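Local coordinates for programmed cell death 6-interacting protein (Homo sapiens, PDB 5WA1) that acts in the ESCRT pathway of multivesicular body biogenesis, membrane repair and cytokinesis, its Bro1 domain binding CHMP4 proteins, here a CHMP4C peptide, at residues L182-K185 with E186-S190; R343-L347 with K348-P352; D231-I234 with A235-N239. All coordinates share one frame; numbering follows the deposited sequence.

Contact 1 (L182-K185 with E186-S190); sequences LHIK and ETVLS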
loop_
_atom_site.group_PDB
_atom_site.type_symbol
_atom_site.label_atom_id
_atom_site.label_comp_id
_atom_site.label_asym_id
_atom_site.label_seq_id
_atom_site.Cartn_x
_atom_site.Cartn_y
_atom_site.Cartn_z
ATOM N N LEU A 182 -1.687 -6.407 5.613
ATOM C CA LEU A 182 -1.342 -6.809 6.975
ATOM C C LEU A 182 -2.365 -7.784 7.540
ATOM O O LEU A 182 -2.006 -8.713 8.279
ATOM C CB LEU A 182 -1.228 -5.582 7.871
ATOM C CG LEU A 182 -0.743 -5.893 9.280
ATOM C CD1 LEU A 182 0.663 -6.465 9.217
ATOM C CD2 LEU A 182 -0.789 -4.646 10.133
ATOM N N HIS A 183 -3.648 -7.584 7.225
ATOM C CA HIS A 183 -4.658 -8.552 7.647
ATOM C C HIS A 183 -4.397 -9.920 7.032
ATOM O O HIS A 183 -4.562 -10.949 7.697
ATOM C CB HIS A 183 -6.058 -8.057 7.280
ATOM C CG HIS A 183 -7.156 -8.845 7.924
ATOM N ND1 HIS A 183 -7.979 -9.693 7.215
ATOM C CD2 HIS A 183 -7.569 -8.910 9.211
ATOM C CE1 HIS A 183 -8.848 -10.251 8.038
ATOM N NE2 HIS A 183 -8.621 -9.793 9.256
ATOM N N ILE A 184 -3.980 -9.956 5.762
ATOM C CA ILE A 184 -3.650 -11.238 5.146
ATOM C C ILE A 184 -2.469 -11.878 5.863
ATOM O O ILE A 184 -2.461 -13.088 6.118
ATOM C CB ILE A 184 -3.367 -11.067 3.644
ATOM C CG1 ILE A 184 -4.573 -10.450 2.939
ATOM C CG2 ILE A 184 -3.026 -12.413 3.006
ATOM C CD1 ILE A 184 -4.337 -10.190 1.483
ATOM N N LYS A 185 -1.457 -11.076 6.201
ATOM C CA LYS A 185 -0.288 -11.603 6.901
ATOM C C LYS A 185 -0.689 -12.341 8.174
ATOM O O LYS A 185 -0.181 -13.435 8.457
ATOM C CB LYS A 185 0.683 -10.467 7.224
ATOM C CG LYS A 185 1.872 -10.896 8.075
ATOM C CD LYS A 185 2.813 -9.742 8.352
ATOM C CE LYS A 185 3.953 -10.183 9.254
ATOM N NZ LYS A 185 4.731 -9.033 9.767
ATOM N N GLU A 186 -1.625 -11.776 8.935
ATOM C CA GLU A 186 -1.969 -12.306 10.245
ATOM C C GLU A 186 -2.967 -13.458 10.200
ATOM O O GLU A 186 -3.148 -14.134 11.216
ATOM C CB GLU A 186 -2.517 -11.174 11.116
ATOM C CG GLU A 186 -1.516 -10.058 11.347
ATOM C CD GLU A 186 -2.133 -8.842 12.010
ATOM O OE1 GLU A 186 -3.312 -8.538 11.724
ATOM O OE2 GLU A 186 -1.436 -8.188 12.817
ATOM N N THR A 187 -3.610 -13.714 9.060
ATOM C CA THR A 187 -4.697 -14.681 9.010
ATOM C C THR A 187 -4.534 -15.766 7.956
ATOM O O THR A 187 -5.238 -16.776 8.037
ATOM C CB THR A 187 -6.038 -13.969 8.763
ATOM O OG1 THR A 187 -6.006 -13.314 7.489
ATOM C CG2 THR A 187 -6.309 -12.937 9.852
ATOM N N VAL A 188 -3.628 -15.603 6.988
ATOM C CA VAL A 188 -3.604 -16.502 5.838
ATOM C C VAL A 188 -3.253 -17.930 6.248
ATOM O O VAL A 188 -3.755 -18.892 5.650
ATOM C CB VAL A 188 -2.635 -15.961 4.765
ATOM C CG1 VAL A 188 -1.202 -15.947 5.280
ATOM C CG2 VAL A 188 -2.751 -16.763 3.473
ATOM N N LEU A 189 -2.417 -18.103 7.277
ATOM C CA LEU A 189 -1.934 -19.441 7.611
ATOM C C LEU A 189 -3.033 -20.288 8.243
ATOM O O LEU A 189 -3.236 -21.447 7.854
ATOM C CB LEU A 189 -0.718 -19.347 8.527
ATOM C CG LEU A 189 0.523 -18.806 7.815
ATOM C CD1 LEU A 189 1.769 -18.942 8.684
ATOM C CD2 LEU A 189 0.709 -19.501 6.469
ATOM N N SER A 190 -3.750 -19.737 9.227
ATOM C CA SER A 190 -4.832 -20.492 9.854
ATOM C C SER A 190 -6.001 -20.689 8.898
ATOM O O SER A 190 -6.740 -21.671 9.018
ATOM C CB SER A 190 -5.305 -19.790 11.126
ATOM O OG SER A 190 -5.860 -18.519 10.828
#
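Glu186 folds back over the carbonyl of Leu182 near the end of helix 164-191, one of the long helices of the Bro1 domain. Its N donates to Leu182 O at 3.2 Å, an ordinary i to i+4 bond, while the side chain leaves the backbone with CG opposite the carbonyl carbon (chi1 -61°). That torsion lays the methylenes along the preceding turn, and Glu186 CG comes 3.4 Å from Leu182 O. Beyond CG the chain is extended, which suits an exposed glutamate: its aliphatic part lies on the helix and its carboxylate goes to the surface, passing CG of Leu182 at 4.3 Å from CD. One turn of helix also pairs His183 with Thr187. Here Thr187 uses both branches: OG1 donates to His183 O at 2.8 Å, and CG2 rests over a face of the imidazole, 4.1 Å from the ring centroid, in a CH-pi contact. A threonine fits because its hydroxyl can bond back to the helix while its methyl serves the ring. With chi1 at 63°, OG1 sits between the backbone N and the carbonyl carbon, facing the previous turn. Farther along the helix is kinked, the N atoms of Leu189 and Ser190 having no bond to the turn before. Just ahead of that kink Ile184 O takes two donors, Val188 N and Thr187 N, the latter from three residues on. Ile184 and Val188 occupy the buried side, CG2 of the first 4.0 Å from CB of the second. There the beta-branched pair meets helix 137-157, Ile184 on Leu145 and Phe146 and Val188 on Ser142. His183 also touches Leu145; its ND1 is buried without a polar partner, 4.1 Å from Thr187 OG1.

Contact 2 (R343-L347 with K348-P352); sequences RVPDL and KDLDP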
loop_
_atom_site.group_PDB
_atom_site.type_symbol
_atom_site.label_atom_id
_atom_site.label_comp_id
_atom_site.label_asym_id
_atom_site.label_seq_id
_atom_site.Cartn_x
_atom_site.Cartn_y
_atom_site.Cartn_z
ATOM N N ARG A 343 31.708 27.774 11.781
ATOM C CA ARG A 343 32.270 26.443 11.603
ATOM C C ARG A 343 31.189 25.505 11.086
ATOM O O ARG A 343 30.044 25.533 11.547
ATOM C CB ARG A 343 32.837 25.900 12.911
ATOM C CG ARG A 343 33.582 24.590 12.725
ATOM C CD ARG A 343 33.590 23.741 13.986
ATOM N NE ARG A 343 33.262 22.348 13.686
ATOM C CZ ARG A 343 34.155 21.420 13.357
ATOM N NH1 ARG A 343 35.447 21.727 13.290
ATOM N NH2 ARG A 343 33.759 20.180 13.099
ATOM N N VAL A 344 31.544 24.687 10.102
ATOM C CA VAL A 344 30.634 23.687 9.552
ATOM C C VAL A 344 30.785 22.423 10.393
ATOM O O VAL A 344 31.862 21.807 10.369
ATOM C CB VAL A 344 30.913 23.412 8.070
ATOM C CG1 VAL A 344 29.972 22.321 7.551
ATOM C CG2 VAL A 344 30.758 24.692 7.263
ATOM N N PRO A 345 29.770 22.021 11.151
ATOM C CA PRO A 345 29.921 20.845 12.016
ATOM C C PRO A 345 29.929 19.549 11.221
ATOM O O PRO A 345 29.343 19.451 10.137
ATOM C CB PRO A 345 28.690 20.920 12.931
ATOM C CG PRO A 345 27.669 21.644 12.103
ATOM C CD PRO A 345 28.420 22.614 11.228
ATOM N N ASP A 346 30.607 18.545 11.781
ATOM C CA ASP A 346 30.474 17.180 11.288
ATOM C C ASP A 346 29.048 16.686 11.495
ATOM O O ASP A 346 28.376 17.061 12.462
ATOM C CB ASP A 346 31.444 16.237 12.011
ATOM C CG ASP A 346 32.894 16.619 11.809
ATOM O OD1 ASP A 346 33.248 17.036 10.686
ATOM O OD2 ASP A 346 33.681 16.502 12.775
ATOM N N LEU A 347 28.600 15.813 10.590
ATOM C CA LEU A 347 27.231 15.300 10.656
ATOM C C LEU A 347 26.934 14.644 11.996
ATOM O O LEU A 347 25.818 14.763 12.515
ATOM C CB LEU A 347 26.987 14.305 9.529
ATOM C CG LEU A 347 26.717 14.939 8.173
ATOM C CD1 LEU A 347 26.320 13.858 7.194
ATOM C CD2 LEU A 347 25.634 16.009 8.294
ATOM N N LYS A 348 27.917 13.946 12.570
ATOM C CA LYS A 348 27.654 13.227 13.812
ATOM C C LYS A 348 27.515 14.161 15.007
ATOM O O LYS A 348 27.066 13.718 16.071
ATOM C CB LYS A 348 28.762 12.200 14.072
ATOM C CG LYS A 348 30.144 12.805 14.246
ATOM C CD LYS A 348 31.165 11.759 14.676
ATOM C CE LYS A 348 31.350 10.680 13.621
ATOM N NZ LYS A 348 32.401 9.700 14.017
ATOM N N ASP A 349 27.881 15.436 14.858
ATOM C CA ASP A 349 27.687 16.429 15.903
ATOM C C ASP A 349 26.360 17.181 15.773
ATOM O O ASP A 349 26.060 18.031 16.619
ATOM C CB ASP A 349 28.866 17.414 15.904
ATOM C CG ASP A 349 30.189 16.734 16.236
ATOM O OD1 ASP A 349 30.181 15.801 17.074
ATOM O OD2 ASP A 349 31.231 17.121 15.660
ATOM N N LEU A 350 25.568 16.893 14.747
ATOM C CA LEU A 350 24.254 17.500 14.586
ATOM C C LEU A 350 23.210 16.682 15.330
ATOM O O LEU A 350 23.317 15.458 15.445
ATOM C CB LEU A 350 23.877 17.603 13.104
ATOM C CG LEU A 350 24.679 18.625 12.284
ATOM C CD1 LEU A 350 24.256 18.615 10.823
ATOM C CD2 LEU A 350 24.549 20.024 12.873
ATOM N N ASP A 351 22.201 17.367 15.850
ATOM C CA ASP A 351 21.140 16.660 16.537
ATOM C C ASP A 351 20.272 15.931 15.514
ATOM O O ASP A 351 20.144 16.371 14.368
ATOM C CB ASP A 351 20.303 17.625 17.374
ATOM C CG ASP A 351 21.114 18.271 18.489
ATOM O OD1 ASP A 351 21.215 17.672 19.582
ATOM O OD2 ASP A 351 21.665 19.373 18.265
ATOM N N PRO A 352 19.712 14.781 15.881
ATOM C CA PRO A 352 18.891 14.037 14.924
ATOM C C PRO A 352 17.616 14.788 14.590
ATOM O O PRO A 352 17.044 15.489 15.428
ATOM C CB PRO A 352 18.584 12.723 15.656
ATOM C CG PRO A 352 18.735 13.061 17.111
ATOM C CD PRO A 352 19.849 14.072 17.167
#
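Leu350 sends its two methyls to different neighbours across a short 3-10 turn in the loop that follows helix 319-340. CD2 meets CG of Pro345 at 3.6 Å, and CD1 meets CD2 of Leu347 at 3.9 Å, so the forked end of one leucine bridges the residues three and five places earlier. It is put there by a chi1 of -70°, which turns CG away from the carbonyl carbon and back over the turn. Both pairs cross at a slant. Proline suits the approach to the turn, where its ring puts an apolar CG against Leu350 CD2. The backbone supplies the 3-10 signature: Asp349 N donates to Asp346 O at 2.9 Å and Leu350 N to Leu347 O at 3.1 Å, each reaching three residues back. The same spacing sets Asp346 and Asp349 side by side and pointing the same way, their carboxylate planes 37° apart. Two like charges this close would be expected to repel, a cost that Arg343 may offset. Its guanidinium turns an edge to the carboxylate of Asp346 and makes a long salt bridge. Val344, Leu347 and Leu350 touch helix 291-311, the first at Ile295, the second at His300, and the third at Glu293 and Arg297. Arg297 also bonds to the carbonyl of Asp351, pinning the chain as it leaves the turn. Between the two acidic side chains, Asp346 OD2 and Asp349 OD2 stand 3.8 Å apart.

Contact 3 (D231-I234 with A235-N239); sequences DAII and AKLAN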
loop_
_atom_site.group_PDB
_atom_site.type_symbol
_atom_site.label_atom_id
_atom_site.label_comp_id
_atom_site.label_asym_id
_atom_site.label_seq_id
_atom_site.Cartn_x
_atom_site.Cartn_y
_atom_site.Cartn_z
ATOM N N ASP A 231 8.817 24.172 7.721
ATOM C CA ASP A 231 9.877 23.269 7.280
ATOM C C ASP A 231 10.271 22.284 8.373
ATOM O O ASP A 231 10.664 21.154 8.064
ATOM C CB ASP A 231 11.085 24.069 6.795
ATOM C CG ASP A 231 10.790 24.827 5.511
ATOM O OD1 ASP A 231 10.789 24.193 4.432
ATOM O OD2 ASP A 231 10.548 26.053 5.579
ATOM N N ALA A 232 10.157 22.678 9.645
ATOM C CA ALA A 232 10.405 21.735 10.738
ATOM C C ALA A 232 9.497 20.513 10.636
ATOM O O ALA A 232 9.932 19.379 10.876
ATOM C CB ALA A 232 10.198 22.422 12.085
ATOM N N ILE A 233 8.230 20.728 10.297
ATOM C CA ILE A 233 7.280 19.626 10.215
ATOM C C ILE A 233 7.546 18.787 8.977
ATOM O O ILE A 233 7.512 17.550 9.024
ATOM C CB ILE A 233 5.846 20.182 10.230
ATOM C CG1 ILE A 233 5.533 20.773 11.604
ATOM C CG2 ILE A 233 4.841 19.116 9.807
ATOM C CD1 ILE A 233 5.816 19.824 12.743
ATOM N N ILE A 234 7.805 19.443 7.847
ATOM C CA ILE A 234 8.094 18.717 6.616
ATOM C C ILE A 234 9.304 17.807 6.799
ATOM O O ILE A 234 9.334 16.682 6.287
ATOM C CB ILE A 234 8.284 19.711 5.458
ATOM C CG1 ILE A 234 6.950 20.427 5.177
ATOM C CG2 ILE A 234 8.775 19.001 4.211
ATOM C CD1 ILE A 234 7.045 21.508 4.116
ATOM N N ALA A 235 10.301 18.260 7.563
ATOM C CA ALA A 235 11.495 17.447 7.776
ATOM C C ALA A 235 11.174 16.193 8.582
ATOM O O ALA A 235 11.672 15.106 8.272
ATOM C CB ALA A 235 12.588 18.279 8.465
ATOM N N LYS A 236 10.340 16.322 9.616
ATOM C CA LYS A 236 9.951 15.162 10.414
ATOM C C LYS A 236 9.063 14.187 9.635
ATOM O O LYS A 236 9.144 12.973 9.860
ATOM C CB LYS A 236 9.238 15.630 11.684
ATOM C CG LYS A 236 10.145 16.386 12.641
ATOM C CD LYS A 236 9.399 16.823 13.887
ATOM C CE LYS A 236 10.300 17.628 14.801
ATOM N NZ LYS A 236 9.570 18.160 15.982
ATOM N N LEU A 237 8.209 14.684 8.737
ATOM C CA LEU A 237 7.423 13.770 7.896
ATOM C C LEU A 237 8.318 13.023 6.913
ATOM O O LEU A 237 8.162 11.812 6.711
ATOM C CB LEU A 237 6.353 14.548 7.138
ATOM C CG LEU A 237 5.261 15.241 7.968
ATOM C CD1 LEU A 237 4.413 16.126 7.086
ATOM C CD2 LEU A 237 4.388 14.212 8.644
ATOM N N ALA A 238 9.263 13.735 6.290
ATOM C CA ALA A 238 10.210 13.089 5.389
ATOM C C ALA A 238 11.074 12.080 6.126
ATOM O O ALA A 238 11.333 10.983 5.618
ATOM C CB ALA A 238 11.092 14.142 4.701
ATOM N N ASN A 239 11.547 12.440 7.320
ATOM C CA ASN A 239 12.419 11.534 8.060
ATOM C C ASN A 239 11.684 10.244 8.403
ATOM O O ASN A 239 12.253 9.145 8.326
ATOM C CB ASN A 239 12.924 12.223 9.325
ATOM C CG ASN A 239 14.203 11.606 9.851
ATOM O OD1 ASN A 239 15.012 11.075 9.088
ATOM N ND2 ASN A 239 14.384 11.655 11.161
#
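Ile234 O accepts from Ala238 N at 2.9 Å with a nearly straight N-H (166°), one of a run of i to i+4 bonds in the first turns of the alpha-helix 231-252. Ile233 O and Leu237 N are 3.0 Å apart, the donor lying almost in line with the carbonyl, and Ala235 N reaches Asp231 O at the same length. Between them the bond from Lys236 N to Ala232 O, at 3.3 Å, is weak. Asp231, at the start of the helix, has its polar partner elsewhere: OD1 is bonded to ND1 of His280 on helix 262-287, tying the helix start to its neighbour. Farther out, the side chains sort by face. Ala235 and Ala238 have only a methyl each, which lets helix 262-287 come close, at Gln281 and Met273 respectively. CB of Ala235 lies 3.5 Å from Asp231 O. Ile234 is wedged against the same helix at His280 and against Phe221 and Ala224 of helix 202-226, a buried place that suits a branched aliphatic chain. Lys236 instead stretches its methylenes back along the helix, CG 3.5 Å from Ala232 O, so that a partly exposed position keeps an apolar stem while the amine is carried outward. Ile233 and Leu237 both pack on an apolar side chain of the bound CHMP4C peptide; being aliphatic and one turn apart, they suit that contact. Leu237 also touches Ala224 of helix 202-226. Within the pair Ile233 directs CG2 opposite its backbone N, toward the next turn, and Leu237 swings CG over the carbonyl of Ile233; CG2 and Leu237 CD1 meet at 4.1 Å.

How the contacts relate
All three contacts belong to the single Bro1 domain, a mostly helical, elongated fold, and follow the chain in the order contact 1, contact 3, contact 2. Contacts 1 and 3 lie on separate helices, 164-191 and 231-252, with helix 202-226 between them in sequence and touching both; their centres are 33 Å apart. Contact 2, in the loop after helix 319-340, is 44 Å from contact 1 but only 18 Å from contact 3, centre to centre. Contacts 2 and 3 both fall in the region that interacts with CHMP4 proteins, yet the peptide packs on residues of contact 3, whereas contact 2 is a surface turn.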